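PDB 3PPT: Sodium/calcium exchanger regulatory protein 1 from Loligo pealei, which binds fatty acids such as palmitoleate and also phosphoinositides, and when phosphorylated stimulates the Na(+)/Ca(2+) exchanger of squid optic nerve. Local coordinates for residues 15-18 and 19-22. Numbering follows the deposited sequence.
Sequences NFDD and YMKA. With PAM (palmitoleic acid), chain B.
Met20 lies over one face of the Phe16 ring, one helical turn further along. Its SD stands 4.1 Å from the ring centroid of Phe16, a Met-aromatic contact, and its CG makes a CH-pi contact. The chain of Met20 bends at its last torsion (chi3 -71°), which brings CE to 3.7 Å from Phe16 CD2. Both residues line the palmitoleic acid pocket. Phe16 CE1 meets the ligand at C4, 3.9 Å away and near the ring plane, while Met20 SD approaches C9. Arg125, which binds the fatty acid, makes a cation-pi contact with Phe16. An alanine in place of Phe16 would probably leave the Met20 thioether without its aromatic partner and freer to turn.

Charged groups meet on the outer side. Asp17 OD2 forms a long salt bridge with Lys21 NZ (3.6 Å). A water donates to Asp17 OD2 and Asp18 OD1, bridging the two carboxylates. Asp17 OD1 pairs with Arg30 and Asn34.

Backbone bonds from Tyr19, Met20, Lys21 and Ala22 to the residues four earlier build the first turns of helix 16-23. Met20 touches helix 27-35, the other half of the FABP helical lid, and Tyr19 packs on strands 111-118 and 121-130 of the barrel.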
loop_
_atom_site.group_PDB
_atom_site.type_symbol
_atom_site.label_atom_id
_atom_site.label_comp_id
_atom_site.label_asym_id
_atom_site.label_seq_id
_atom_site.Cartn_x
_atom_site.Cartn_y
_atom_site.Cartn_z
ATOM N N ASN A 15 1.732 5.254 -13.295
ATOM C CA ASN A 15 0.269 5.314 -13.396
ATOM C C ASN A 15 -0.466 5.564 -12.074
ATOM O O ASN A 15 -1.639 5.228 -11.941
ATOM C CB ASN A 15 -0.292 4.069 -14.100
ATOM C CG ASN A 15 -1.520 4.373 -14.931
ATOM O OD1 ASN A 15 -1.685 5.484 -15.444
ATOM N ND2 ASN A 15 -2.385 3.379 -15.083
ATOM N N PHE A 16 0.215 6.170 -11.108
ATOM C CA PHE A 16 -0.415 6.489 -9.825
ATOM C C PHE A 16 -1.520 7.538 -9.965
ATOM O O PHE A 16 -2.537 7.459 -9.282
ATOM C CB PHE A 16 0.643 6.936 -8.814
ATOM C CG PHE A 16 0.145 7.060 -7.389
ATOM C CD1 PHE A 16 -0.656 6.086 -6.811
ATOM C CD2 PHE A 16 0.551 8.132 -6.613
ATOM C CE1 PHE A 16 -1.060 6.201 -5.481
ATOM C CE2 PHE A 16 0.146 8.248 -5.299
ATOM C CZ PHE A 16 -0.662 7.284 -4.731
ATOM N N ASP A 17 -1.336 8.513 -10.853
ATOM C CA ASP A 17 -2.353 9.551 -11.009
ATOM C C ASP A 17 -3.686 8.949 -11.495
ATOM O O ASP A 17 -4.754 9.281 -10.970
ATOM C CB ASP A 17 -1.874 10.662 -11.949
ATOM C CG ASP A 17 -2.731 11.913 -11.854
ATOM O OD1 ASP A 17 -3.014 12.358 -10.717
ATOM O OD2 ASP A 17 -3.115 12.451 -12.912
ATOM N N ASP A 18 -3.626 8.061 -12.485
ATOM C CA ASP A 18 -4.849 7.413 -12.953
ATOM C C ASP A 18 -5.482 6.523 -11.871
ATOM O O ASP A 18 -6.706 6.456 -11.777
ATOM C CB ASP A 18 -4.607 6.631 -14.248
ATOM C CG ASP A 18 -4.731 7.505 -15.492
ATOM O OD1 ASP A 18 -4.940 8.733 -15.359
ATOM O OD2 ASP A 18 -4.627 6.968 -16.610
ATOM N N TYR A 19 -4.658 5.859 -11.056
ATOM C CA TYR A 19 -5.166 5.094 -9.923
ATOM C C TYR A 19 -5.968 6.026 -9.000
ATOM O O TYR A 19 -7.119 5.739 -8.632
ATOM C CB TYR A 19 -4.033 4.384 -9.150
ATOM C CG TYR A 19 -4.591 3.649 -7.949
ATOM C CD1 TYR A 19 -5.053 2.343 -8.067
ATOM C CD2 TYR A 19 -4.709 4.278 -6.709
ATOM C CE1 TYR A 19 -5.612 1.690 -6.995
ATOM C CE2 TYR A 19 -5.272 3.631 -5.635
ATOM C CZ TYR A 19 -5.723 2.339 -5.784
ATOM O OH TYR A 19 -6.296 1.691 -4.722
ATOM N N MET A 20 -5.358 7.146 -8.614
ATOM C CA MET A 20 -6.036 8.091 -7.740
ATOM C C MET A 20 -7.310 8.670 -8.364
ATOM O O MET A 20 -8.308 8.822 -7.671
ATOM C CB MET A 20 -5.090 9.212 -7.322
ATOM C CG MET A 20 -4.013 8.745 -6.339
ATOM S SD MET A 20 -3.097 10.122 -5.645
ATOM C CE MET A 20 -2.143 10.642 -7.075
ATOM N N LYS A 21 -7.287 8.983 -9.658
ATOM C CA LYS A 21 -8.497 9.465 -10.324
ATOM C C LYS A 21 -9.608 8.420 -10.252
ATOM O O LYS A 21 -10.760 8.756 -10.005
ATOM C CB LYS A 21 -8.215 9.847 -11.775
ATOM C CG LYS A 21 -7.424 11.140 -11.916
ATOM C CD LYS A 21 -7.168 11.477 -13.377
ATOM C CE LYS A 21 -6.379 12.765 -13.496
ATOM N NZ LYS A 21 -6.066 13.085 -14.914
ATOM N N ALA A 22 -9.251 7.149 -10.420
ATOM C CA ALA A 22 -10.239 6.076 -10.439
ATOM C C ALA A 22 -10.899 5.904 -9.075
ATOM O O ALA A 22 -12.066 5.527 -9.003
ATOM C CB ALA A 22 -9.613 4.778 -10.897
HETATM C C1 PAM B . 1.743 3.809 -1.735
HETATM O O1 PAM B . 1.782 3.271 -0.599
HETATM O O2 PAM B . 2.790 4.067 -2.374
HETATM C C2 PAM B . 0.409 4.162 -2.373
HETATM C C3 PAM B . -0.775 4.053 -1.422
HETATM C C4 PAM B . -2.068 4.484 -2.112
HETATM C C5 PAM B . -3.219 4.519 -1.107
HETATM C C6 PAM B . -4.569 4.905 -1.703
HETATM C C7 PAM B . -4.534 6.255 -2.410
HETATM C C8 PAM B . -4.168 7.373 -1.444
HETATM C C9 PAM B . -4.107 8.686 -2.182
HETATM C C10 PAM B . -3.791 9.828 -1.567
HETATM C C11 PAM B . -3.467 9.891 -0.094
HETATM C C12 PAM B . -2.055 10.429 0.086
HETATM C C13 PAM B . -1.079 9.339 0.494
HETATM C C14 PAM B . -1.299 8.934 1.945
HETATM C C15 PAM B . -0.238 7.930 2.374
HETATM C C16 PAM B . 0.265 8.229 3.765
HETATM O O HOH W 1 -3.608 10.955 -15.135
#